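Local coordinates for protein BAG family molecular chaperone regulator 3 (Arabidopsis thaliana, PDB 4HWF) that probably regulates programmed cell death and stress responses as a co-chaperone that binds the ATPase domain of Hsp70 chaperones, represented here by its BAG domain, at residues I10-E13 with V14-A18; F24-V27 with I28-G32; L42-M45 with L46-L50; K67-V70 with Q71-K75; L80-L83 with K84-S88. One frame throughout, in Å; residues are numbered along the deposited sequence.

Contact 1 of 5, residues I10-E13 with V14-A18; sequences ISFE and VDRLA
Glu13 and Arg16 are joined by a salt bridge three residues apart on helix 3-29, the first helix of the three-helix BAG bundle. Arg16 NH1 donates to Glu13 OE1 at 2.8 Å and reaches the syn lone pair of that oxygen. Glu13 OE1 lies at the guanidinium edge, near its plane, though the carboxylate is turned 65° against it, and the N-H points to the oxygen at 138°, well short of straight. Glu13 gets there by a bend at chi2 (57°), which folds its carboxylate along the helix. Leu17 CG lies 3.8 Å from Glu13 OE2, so the same carboxylate borders a buried leucine.

Beneath these side chains run regular i to i+4 backbone bonds, from Val14 N to Ile10 O at 2.8 Å through to Leu17 N on Glu13 O.

The apolar contacts divide between two sides of the helix. Ile10 CG2 meets Val14 CG2 at 4.1 Å on the side turned to helix 36-57, where both residues also touch Gln49. On the exposed side Phe12 packs against the aliphatic part of Arg16: Arg16 CG stands over one face of the Phe12 ring, and Arg16 CD approaches Phe12 CE2 to 3.5 Å.

Contact 2 of 5, residues F24-V27 with I28-G32; sequences FETV and INKGG. With SO4 (sulfate ion), chain C.
Asn29 folds back over the carbonyl of Glu25, one turn earlier in helix 3-29, and carries its amide to a sulfate ion. Its CB lies 3.5 Å from Glu25 O. CG is set beside the backbone N (chi1 -67°), which brings it to 3.1 Å from the same carbonyl oxygen. Neither end of the amide bonds to Glu25 O, although Asn29 ND2 passes 3.2 Å from it; ND2 instead donates to sulfate O1 at 3.0 Å, at 159°. Thr26 OG1 stands 2.8 Å from the same sulfate O1 and also has Ser22 O as a hydrogen-bond partner. The sulfate, probably from the crystallisation liquor, sits between Thr26 and Asn29 near the helix end. The bent chain of Lys30 brings its NZ to 3.9 Å from Thr26 CG2.

The helix stops just beyond. Gly32 N donates to Val27 O at 2.8 Å, while Gly31 N donates to Ile28 O at 3.1 Å. Gly31 has a phi of 99°, where a side chain would jam against the preceding carbonyl oxygen, and a side chain on Gly32 would run into Val27 CG1. Phe24, Val27 and Ile28 all touch Val34 in the loop that follows. The positive phi and the paired bonds back into the last turn are those of a Schellman motif, closing the first helix of the bundle.

Contact 3 of 5, residues L42-M45 with L46-L50; sequences LIEM and LMNQL
The backbone from Leu42 to Leu50 is regular alpha helix, with i to i+4 bonds from Leu46 N to Leu42 O onward, the last of them across this contact, Gln49 N to Met45 O, being weak at 3.3 Å. On the solvent side Glu44 and Asn48 face each other through water instead of touching by their polar ends. Glu44 CG is anti to the backbone N (chi1 -177°) and the rest of its chain is extended, which places OE1 to take two waters. Water 2 donates to Glu44 OE1 and accepts from Asn48 ND2 at 3.1 Å. Water 3 donates to both Glu44 OE1 and Asn48 OD1, the latter at 3.0 Å, so each end of the amide has its own bridge. A leucine in place of Asn48 would probably cost both bridges and leave the Glu44 carboxylate without its water-mediated link to the next turn. Met45 bends round to bring CE to 3.9 Å from Asn48 OD1. Water 4 gives Met45 O a second donor and accepts from Gln49 NE2 at 2.7 Å. Ile43 and Met47 lie side by side, CG2 against CG at 4.1 Å. This middle helix of the bundle sits between its two neighbours: Leu42 packs on Leu17, Gln20 and Phe24 of helix 3-29, and Leu50 touches Gln69 and Arg72 of helix 62-86.

Contact 4 of 5, residues K67-V70 with Q71-K75; sequences KMQV and QRVQK
Arg72 NH1 donates to Gln69 OE1 at 2.9 Å, three residues back along helix 62-86, and the same nitrogen forms a salt bridge with Asp54 of helix 36-57. The bond to Gln69 is bent, at 147° at the hydrogen. NH1 approaches in the plane of the Gln69 side-chain carbonyl, whereas the oxygen sits out of the guanidinium plane; the amide and guanidinium planes are 62° apart. Arg72 starts from the crowded position, CG between the backbone N and the carbonyl carbon (chi1 73°), and this turns the chain back along the preceding turn. One guanidinium face consequently lies over the backbone, with Met68 O 3.8 Å above its centre.

Gln74 makes the second side-chain bond: NE2 reaches Val70 O at 2.9 Å, taking a carbonyl oxygen of the preceding turn. Water 5 links Met68 O and Gln71 OE1, donating to both.

Packing surrounds these polar groups. Met68 CE approaches Arg72 NH2 to 3.7 Å, and Val73 CG2 lies at the same distance from Gln69 NE2. The Val70 and Gln74 side chains lie side by side. Exchanging Arg72 for a leucine would probably leave Asp54 without its charged mate here and the Gln69 amide freer to turn. Met68 also meets Asp54 and Ile57, so this part of the third helix is tied to the second by charge and by apolar contact together. Such an arginine, bonded within its own helix and to the next, joins the second and third helices of the BAG fold, which run in roughly opposite senses and in related BAG domains bind the Hsp70 ATPase domain.

Contact 5 of 5, residues L80-L83 with K84-S88; sequences LDLL and KVKNS
Leu82 lies loosely along the aliphatic chain of Lys86, one turn later, its CD2 coming to 4.3 Å from Lys86 CD. Both residues have CG anti to the backbone N (chi1 -173° for Leu82 and 173° for Lys86), and the lysine is extended beyond, so that its methylenes pass the leucine methyl while the amino group leads away from the helix turn. Closer to the backbone, Lys86 CB rests 3.2 Å from Leu82 O, the same oxygen that accepts the Lys86 N-H at 2.8 Å. Val85 repeats this on the adjacent position, with CG2 at 3.6 Å from Asp81 O, whose carbonyl it also engages through its backbone N-H. Side chains otherwise contribute little: every residue here is exposed, and backbone bonds carry most of the contact.

The last of these bonds runs from Asn87 N to Leu83 O at 2.9 Å. Asn87 is the first residue to leave the helical angles, with a positive phi (57°) that turns the chain off the helix. Ser88 N therefore stands 4.5 Å from Leu83 O, too far for a direct bond. Water 6 fills that step, donating to Leu83 O at 2.9 Å and accepting from Ser88 N, though the link to Ser88 is doubtful because the serine is poorly ordered. The arrangement is that of a solvent-facing helix C-terminus, closed by an asparagine in the left-handed helical conformation: the exposed end of the third helix of the BAG domain, with the centre of this contact about 22 Å from the centre of the chain.

Contact 1 is partly buried; the other four are surface contacts, although contact 3 lies nearest the centre of the chain. Contacts 1 and 3, on the paired helices 3-29 and 36-57, touch where Glu13 meets Gln49 and Leu17 meets Leu46. Contact 2 shares the first helix with contact 1, with centres about 21 Å apart, and still reaches contact 3 through Phe24 on Leu42. Contact 4 joins contact 3 from the other side, through Leu50. Contact 5 shares helix 62-86 with contact 4 but touches none of the others. Chemistry follows position: mid-helix contacts 1, 3 and 4 use charged, amide and water-bridged side chains, whereas contacts 2 and 5 terminate helices, one by two glycines, the other by an asparagine.

Contact 1 of 5, residues I10-E13 with V14-A18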
# COMPACT_ATOMS: atom_id res chain seq x y z
N ILE A 10 -8.92 1.81 -9.88
CA ILE A 10 -7.94 1.52 -8.85
C ILE A 10 -7.90 2.68 -7.85
O ILE A 10 -7.87 2.47 -6.64
CB ILE A 10 -6.55 1.27 -9.46
CG1 ILE A 10 -6.54 -0.08 -10.20
CG2 ILE A 10 -5.48 1.28 -8.39
CD1 ILE A 10 -5.35 -0.26 -11.13
N SER A 11 -7.89 3.90 -8.38
CA SER A 11 -7.91 5.09 -7.55
C SER A 11 -9.12 5.07 -6.61
O SER A 11 -8.99 5.25 -5.41
CB SER A 11 -7.96 6.34 -8.44
OG SER A 11 -7.85 7.51 -7.67
N PHE A 12 -10.30 4.80 -7.16
CA PHE A 12 -11.51 4.68 -6.36
C PHE A 12 -11.37 3.61 -5.28
O PHE A 12 -11.68 3.84 -4.11
CB PHE A 12 -12.71 4.36 -7.25
CG PHE A 12 -13.88 3.78 -6.50
CD1 PHE A 12 -14.93 4.59 -6.09
CD2 PHE A 12 -13.94 2.41 -6.21
CE1 PHE A 12 -16.02 4.06 -5.40
CE2 PHE A 12 -15.02 1.87 -5.52
CZ PHE A 12 -16.06 2.70 -5.11
N GLU A 13 -10.90 2.43 -5.68
CA GLU A 13 -10.79 1.32 -4.74
C GLU A 13 -9.77 1.60 -3.64
O GLU A 13 -9.99 1.25 -2.48
CB GLU A 13 -10.45 0.02 -5.48
CG GLU A 13 -10.35 -1.20 -4.58
CD GLU A 13 -11.62 -1.48 -3.78
OE1 GLU A 13 -12.72 -1.10 -4.25
OE2 GLU A 13 -11.52 -2.08 -2.69
N VAL A 14 -8.66 2.23 -3.99
CA VAL A 14 -7.66 2.54 -2.98
C VAL A 14 -8.20 3.59 -2.00
O VAL A 14 -7.92 3.50 -0.80
CB VAL A 14 -6.33 2.97 -3.62
CG1 VAL A 14 -5.37 3.50 -2.56
CG2 VAL A 14 -5.71 1.79 -4.37
N ASP A 15 -8.98 4.55 -2.49
CA ASP A 15 -9.65 5.52 -1.61
C ASP A 15 -10.50 4.79 -0.57
O ASP A 15 -10.46 5.10 0.61
CB ASP A 15 -10.55 6.47 -2.41
CG ASP A 15 -9.76 7.57 -3.11
OD1 ASP A 15 -10.24 8.08 -4.14
OD2 ASP A 15 -8.67 7.93 -2.62
N ARG A 16 -11.27 3.80 -1.03
CA ARG A 16 -12.08 2.98 -0.15
C ARG A 16 -11.26 2.26 0.91
O ARG A 16 -11.63 2.24 2.09
CB ARG A 16 -12.83 1.92 -0.94
CG ARG A 16 -14.09 2.39 -1.60
CD ARG A 16 -14.87 1.18 -2.09
NE ARG A 16 -15.22 0.28 -0.99
CZ ARG A 16 -15.00 -1.03 -0.99
NH1 ARG A 16 -14.41 -1.61 -2.03
NH2 ARG A 16 -15.36 -1.77 0.05
N LEU A 17 -10.17 1.62 0.49
CA LEU A 17 -9.33 0.89 1.43
C LEU A 17 -8.67 1.83 2.44
O LEU A 17 -8.52 1.49 3.61
CB LEU A 17 -8.27 0.07 0.69
CG LEU A 17 -8.85 -1.02 -0.22
CD1 LEU A 17 -7.74 -1.60 -1.10
CD2 LEU A 17 -9.53 -2.10 0.64
N ALA A 18 -8.25 3.00 1.97
CA ALA A 18 -7.65 4.00 2.86
C ALA A 18 -8.67 4.43 3.91
O ALA A 18 -8.32 4.65 5.06
CB ALA A 18 -7.19 5.22 2.05
O HOH W 1 -7.17 6.69 -4.66

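Contact 2 of 5, residues F24-V27 with I28-G32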
# COMPACT_ATOMS: atom_id res chain seq x y z
N PHE A 24 -9.79 1.76 11.18
CA PHE A 24 -9.03 0.89 12.07
C PHE A 24 -8.09 1.70 12.97
O PHE A 24 -7.94 1.38 14.13
CB PHE A 24 -8.23 -0.18 11.30
CG PHE A 24 -9.04 -1.40 10.94
CD1 PHE A 24 -9.30 -1.71 9.61
CD2 PHE A 24 -9.54 -2.24 11.93
CE1 PHE A 24 -10.05 -2.83 9.27
CE2 PHE A 24 -10.28 -3.36 11.59
CZ PHE A 24 -10.53 -3.66 10.27
N GLU A 25 -7.44 2.72 12.43
CA GLU A 25 -6.59 3.57 13.27
C GLU A 25 -7.43 4.21 14.39
O GLU A 25 -6.98 4.32 15.53
CB GLU A 25 -5.92 4.67 12.44
CG GLU A 25 -4.83 4.17 11.48
CD GLU A 25 -4.26 5.27 10.60
OE1 GLU A 25 -5.04 6.09 10.06
OE2 GLU A 25 -3.02 5.30 10.43
N THR A 26 -8.64 4.62 14.07
CA THR A 26 -9.53 5.21 15.07
C THR A 26 -9.87 4.21 16.17
O THR A 26 -9.83 4.55 17.34
CB THR A 26 -10.82 5.74 14.44
OG1 THR A 26 -10.48 6.76 13.50
CG2 THR A 26 -11.74 6.33 15.51
N VAL A 27 -10.19 2.97 15.79
CA VAL A 27 -10.47 1.91 16.77
C VAL A 27 -9.32 1.79 17.75
O VAL A 27 -9.52 1.71 18.96
CB VAL A 27 -10.69 0.52 16.09
CG1 VAL A 27 -10.78 -0.57 17.14
CG2 VAL A 27 -11.93 0.53 15.21
N ILE A 28 -8.10 1.76 17.23
CA ILE A 28 -6.91 1.65 18.07
C ILE A 28 -6.75 2.91 18.95
O ILE A 28 -6.44 2.80 20.13
CB ILE A 28 -5.62 1.45 17.23
CG1 ILE A 28 -5.74 0.20 16.35
CG2 ILE A 28 -4.40 1.32 18.13
CD1 ILE A 28 -5.64 -1.10 17.12
N ASN A 29 -6.98 4.08 18.38
CA ASN A 29 -6.85 5.33 19.14
C ASN A 29 -7.86 5.45 20.28
O ASN A 29 -7.59 6.08 21.30
CB ASN A 29 -6.95 6.55 18.22
CG ASN A 29 -5.79 6.66 17.25
OD1 ASN A 29 -4.70 6.15 17.51
ND2 ASN A 29 -6.02 7.34 16.12
N LYS A 30 -9.03 4.83 20.11
CA LYS A 30 -10.07 4.84 21.13
C LYS A 30 -9.87 3.76 22.19
O LYS A 30 -10.69 3.62 23.10
CB LYS A 30 -11.45 4.68 20.50
CG LYS A 30 -11.81 5.77 19.52
CD LYS A 30 -11.95 7.10 20.21
CE LYS A 30 -12.31 8.18 19.21
NZ LYS A 30 -13.60 7.90 18.53
N GLY A 31 -8.79 2.99 22.09
CA GLY A 31 -8.49 1.96 23.07
C GLY A 31 -8.88 0.55 22.68
O GLY A 31 -8.74 -0.39 23.47
N GLY A 32 -9.37 0.38 21.45
CA GLY A 32 -9.94 -0.88 21.02
C GLY A 32 -8.93 -1.93 20.58
O GLY A 32 -7.79 -1.62 20.26
S SO4 C . -9.08 9.44 15.70
O1 SO4 C . -8.62 8.26 14.95
O2 SO4 C . -8.26 10.59 15.30
O3 SO4 C . -10.49 9.70 15.38
O4 SO4 C . -8.96 9.20 17.14

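Contact 3 of 5, residues L42-M45 with L46-L50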
# COMPACT_ATOMS: atom_id res chain seq x y z
N LEU A 42 -6.15 -6.53 5.02
CA LEU A 42 -6.21 -5.21 4.41
C LEU A 42 -4.93 -4.91 3.62
O LEU A 42 -4.97 -4.33 2.54
CB LEU A 42 -6.39 -4.14 5.49
CG LEU A 42 -7.60 -3.23 5.35
CD1 LEU A 42 -7.55 -2.11 6.39
CD2 LEU A 42 -7.72 -2.68 3.94
N ILE A 43 -3.79 -5.27 4.20
CA ILE A 43 -2.51 -5.14 3.51
C ILE A 43 -2.57 -5.88 2.18
O ILE A 43 -2.16 -5.35 1.15
CB ILE A 43 -1.35 -5.66 4.37
CG1 ILE A 43 -1.03 -4.67 5.48
CG2 ILE A 43 -0.08 -5.88 3.51
CD1 ILE A 43 -0.08 -5.22 6.50
N GLU A 44 -3.09 -7.11 2.21
CA GLU A 44 -3.20 -7.89 0.97
C GLU A 44 -4.10 -7.21 -0.06
O GLU A 44 -3.79 -7.22 -1.26
CB GLU A 44 -3.71 -9.30 1.24
CG GLU A 44 -3.74 -10.13 -0.05
CD GLU A 44 -4.17 -11.58 0.15
OE1 GLU A 44 -3.88 -12.40 -0.75
OE2 GLU A 44 -4.77 -11.90 1.20
N MET A 45 -5.20 -6.62 0.39
CA MET A 45 -6.11 -5.91 -0.51
C MET A 45 -5.40 -4.71 -1.18
O MET A 45 -5.56 -4.47 -2.39
CB MET A 45 -7.38 -5.42 0.24
CG MET A 45 -8.35 -6.54 0.74
SD MET A 45 -8.94 -7.67 -0.57
CE MET A 45 -7.71 -8.99 -0.51
N LEU A 46 -4.62 -3.97 -0.40
CA LEU A 46 -3.86 -2.85 -0.93
C LEU A 46 -2.78 -3.32 -1.92
O LEU A 46 -2.59 -2.73 -2.98
CB LEU A 46 -3.21 -2.07 0.21
CG LEU A 46 -4.16 -1.19 1.03
CD1 LEU A 46 -3.55 -0.86 2.38
CD2 LEU A 46 -4.51 0.08 0.27
N MET A 47 -2.09 -4.40 -1.57
CA MET A 47 -1.04 -4.96 -2.42
C MET A 47 -1.60 -5.42 -3.77
O MET A 47 -0.96 -5.22 -4.82
CB MET A 47 -0.31 -6.10 -1.70
CG MET A 47 0.59 -5.60 -0.56
SD MET A 47 2.11 -4.77 -1.17
CE MET A 47 2.93 -6.21 -1.90
N ASN A 48 -2.80 -6.00 -3.75
CA ASN A 48 -3.46 -6.39 -4.98
C ASN A 48 -3.74 -5.22 -5.91
O ASN A 48 -3.61 -5.34 -7.12
CB ASN A 48 -4.75 -7.17 -4.71
CG ASN A 48 -4.50 -8.59 -4.17
OD1 ASN A 48 -5.40 -9.23 -3.64
ND2 ASN A 48 -3.26 -9.05 -4.27
N GLN A 49 -4.13 -4.08 -5.34
CA GLN A 49 -4.38 -2.89 -6.15
C GLN A 49 -3.06 -2.35 -6.71
O GLN A 49 -3.01 -1.90 -7.85
CB GLN A 49 -5.07 -1.80 -5.30
CG GLN A 49 -6.48 -2.18 -4.85
CD GLN A 49 -7.35 -2.57 -6.02
OE1 GLN A 49 -7.41 -1.86 -7.01
NE2 GLN A 49 -8.01 -3.72 -5.92
N LEU A 50 -2.01 -2.40 -5.90
CA LEU A 50 -0.70 -1.92 -6.32
C LEU A 50 -0.18 -2.73 -7.49
O LEU A 50 0.35 -2.19 -8.46
CB LEU A 50 0.29 -2.02 -5.16
CG LEU A 50 1.70 -1.50 -5.45
CD1 LEU A 50 1.68 0.00 -5.79
CD2 LEU A 50 2.62 -1.76 -4.26
O HOH W 2 -1.95 -11.43 -2.81
O HOH W 3 -5.63 -12.07 -2.67
O HOH W 4 -7.91 -5.19 -3.60

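Contact 4 of 5, residues K67-V70 with Q71-K75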
# COMPACT_ATOMS: atom_id res chain seq x y z
N LYS A 67 11.24 -3.58 -10.84
CA LYS A 67 12.09 -2.39 -10.73
C LYS A 67 11.36 -1.20 -10.10
O LYS A 67 11.89 -0.54 -9.22
CB LYS A 67 12.62 -2.03 -12.11
CG LYS A 67 13.58 -0.85 -12.15
CD LYS A 67 14.01 -0.57 -13.59
CE LYS A 67 15.04 0.55 -13.67
NZ LYS A 67 15.46 0.81 -15.09
N MET A 68 10.14 -0.92 -10.57
CA MET A 68 9.32 0.15 -10.00
C MET A 68 9.08 -0.08 -8.50
O MET A 68 9.16 0.85 -7.70
CB MET A 68 7.97 0.26 -10.75
CG MET A 68 8.07 0.85 -12.17
SD MET A 68 6.67 0.39 -13.28
CE MET A 68 5.51 0.12 -12.05
N GLN A 69 8.78 -1.32 -8.12
CA GLN A 69 8.53 -1.65 -6.71
C GLN A 69 9.77 -1.48 -5.83
O GLN A 69 9.69 -0.92 -4.74
CB GLN A 69 7.97 -3.07 -6.56
CG GLN A 69 7.81 -3.54 -5.13
CD GLN A 69 6.73 -2.78 -4.35
OE1 GLN A 69 6.12 -1.84 -4.86
NE2 GLN A 69 6.50 -3.19 -3.11
N VAL A 70 10.92 -1.97 -6.29
CA VAL A 70 12.16 -1.79 -5.54
C VAL A 70 12.47 -0.30 -5.37
O VAL A 70 12.87 0.14 -4.30
CB VAL A 70 13.36 -2.51 -6.21
CG1 VAL A 70 14.69 -2.10 -5.54
CG2 VAL A 70 13.18 -4.01 -6.15
N GLN A 71 12.25 0.48 -6.42
CA GLN A 71 12.50 1.92 -6.41
C GLN A 71 11.62 2.68 -5.40
O GLN A 71 12.12 3.51 -4.63
CB GLN A 71 12.28 2.51 -7.81
CG GLN A 71 12.86 3.91 -8.04
CD GLN A 71 12.08 5.03 -7.35
OE1 GLN A 71 10.84 5.04 -7.34
NE2 GLN A 71 12.82 5.98 -6.77
N ARG A 72 10.32 2.40 -5.40
CA ARG A 72 9.40 3.19 -4.57
C ARG A 72 9.54 2.87 -3.09
O ARG A 72 9.22 3.69 -2.24
CB ARG A 72 7.95 3.01 -5.03
CG ARG A 72 7.34 1.66 -4.69
CD ARG A 72 5.86 1.61 -5.09
NE ARG A 72 5.63 1.93 -6.50
CZ ARG A 72 5.25 1.03 -7.41
NH1 ARG A 72 5.06 -0.24 -7.07
NH2 ARG A 72 5.04 1.42 -8.67
N VAL A 73 10.03 1.68 -2.78
CA VAL A 73 10.16 1.25 -1.39
C VAL A 73 11.32 1.96 -0.67
O VAL A 73 11.32 2.09 0.56
CB VAL A 73 10.31 -0.28 -1.32
CG1 VAL A 73 10.85 -0.73 0.01
CG2 VAL A 73 8.95 -0.95 -1.59
N GLN A 74 12.29 2.44 -1.44
CA GLN A 74 13.54 2.97 -0.89
C GLN A 74 13.33 4.17 0.03
O GLN A 74 13.91 4.24 1.10
CB GLN A 74 14.52 3.31 -2.01
CG GLN A 74 14.95 2.10 -2.83
CD GLN A 74 15.38 0.93 -1.96
OE1 GLN A 74 16.10 1.10 -0.97
NE2 GLN A 74 14.94 -0.28 -2.33
N LYS A 75 12.50 5.11 -0.40
CA LYS A 75 12.11 6.26 0.41
C LYS A 75 11.76 5.91 1.86
O LYS A 75 12.19 6.60 2.79
CB LYS A 75 10.92 6.98 -0.25
CG LYS A 75 10.23 7.98 0.64
CD LYS A 75 8.86 8.36 0.12
CE LYS A 75 8.95 9.30 -1.07
NZ LYS A 75 7.66 10.01 -1.29
O HOH W 5 8.87 3.50 -8.78

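Contact 5 of 5, residues L80-L83 with K84-S88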
# COMPACT_ATOMS: atom_id res chain seq x y z
N LEU A 80 13.32 4.80 7.74
CA LEU A 80 13.33 3.85 8.85
C LEU A 80 14.74 3.51 9.30
O LEU A 80 14.98 3.27 10.48
CB LEU A 80 12.57 2.57 8.49
CG LEU A 80 11.04 2.64 8.39
CD1 LEU A 80 10.48 1.37 7.73
CD2 LEU A 80 10.42 2.84 9.76
N ASP A 81 15.67 3.48 8.36
CA ASP A 81 17.09 3.32 8.69
C ASP A 81 17.62 4.51 9.51
O ASP A 81 18.29 4.35 10.51
CB ASP A 81 17.93 3.16 7.42
CG ASP A 81 17.84 1.76 6.81
OD1 ASP A 81 17.42 0.82 7.52
OD2 ASP A 81 18.21 1.61 5.62
N LEU A 82 17.31 5.72 9.05
CA LEU A 82 17.72 6.91 9.78
C LEU A 82 17.18 6.87 11.22
O LEU A 82 17.92 7.14 12.18
CB LEU A 82 17.26 8.16 9.04
CG LEU A 82 17.77 9.49 9.60
CD1 LEU A 82 17.95 10.51 8.49
CD2 LEU A 82 16.82 10.01 10.67
N LEU A 83 15.92 6.48 11.38
CA LEU A 83 15.30 6.36 12.70
C LEU A 83 15.98 5.35 13.60
O LEU A 83 16.14 5.59 14.80
CB LEU A 83 13.81 6.03 12.59
CG LEU A 83 12.96 7.26 12.31
CD1 LEU A 83 11.53 6.87 12.01
CD2 LEU A 83 13.03 8.22 13.51
N LYS A 84 16.40 4.22 13.05
CA LYS A 84 17.08 3.22 13.86
C LYS A 84 18.43 3.73 14.37
O LYS A 84 18.81 3.47 15.52
CB LYS A 84 17.28 1.92 13.08
CG LYS A 84 18.29 0.98 13.73
CD LYS A 84 18.86 -0.01 12.73
CE LYS A 84 20.01 -0.80 13.33
NZ LYS A 84 21.15 0.10 13.70
N VAL A 85 19.16 4.44 13.52
CA VAL A 85 20.45 4.98 13.93
C VAL A 85 20.27 6.19 14.87
O VAL A 85 20.99 6.31 15.87
CB VAL A 85 21.31 5.39 12.72
CG1 VAL A 85 22.61 6.04 13.18
CG2 VAL A 85 21.61 4.17 11.85
N LYS A 86 19.32 7.06 14.55
CA LYS A 86 18.98 8.22 15.38
C LYS A 86 18.69 7.73 16.79
O LYS A 86 19.17 8.31 17.78
CB LYS A 86 17.78 8.97 14.80
CG LYS A 86 17.22 10.09 15.68
CD LYS A 86 16.35 11.02 14.85
CE LYS A 86 15.63 12.04 15.71
NZ LYS A 86 15.01 13.11 14.87
N ASN A 87 17.93 6.65 16.88
CA ASN A 87 17.73 5.94 18.12
C ASN A 87 17.16 6.84 19.21
O ASN A 87 17.73 6.96 20.30
CB ASN A 87 19.03 5.29 18.58
CG ASN A 87 18.81 4.21 19.62
OD1 ASN A 87 17.72 3.68 19.74
ND2 ASN A 87 19.86 3.89 20.38
N SER A 88 16.04 7.49 18.88
CA SER A 88 15.23 8.29 19.80
C SER A 88 15.34 9.78 19.51
O SER A 88 15.09 10.21 18.38
CB SER A 88 15.53 7.98 21.27
OG SER A 88 15.06 6.68 21.63
O HOH W 6 14.70 6.99 16.83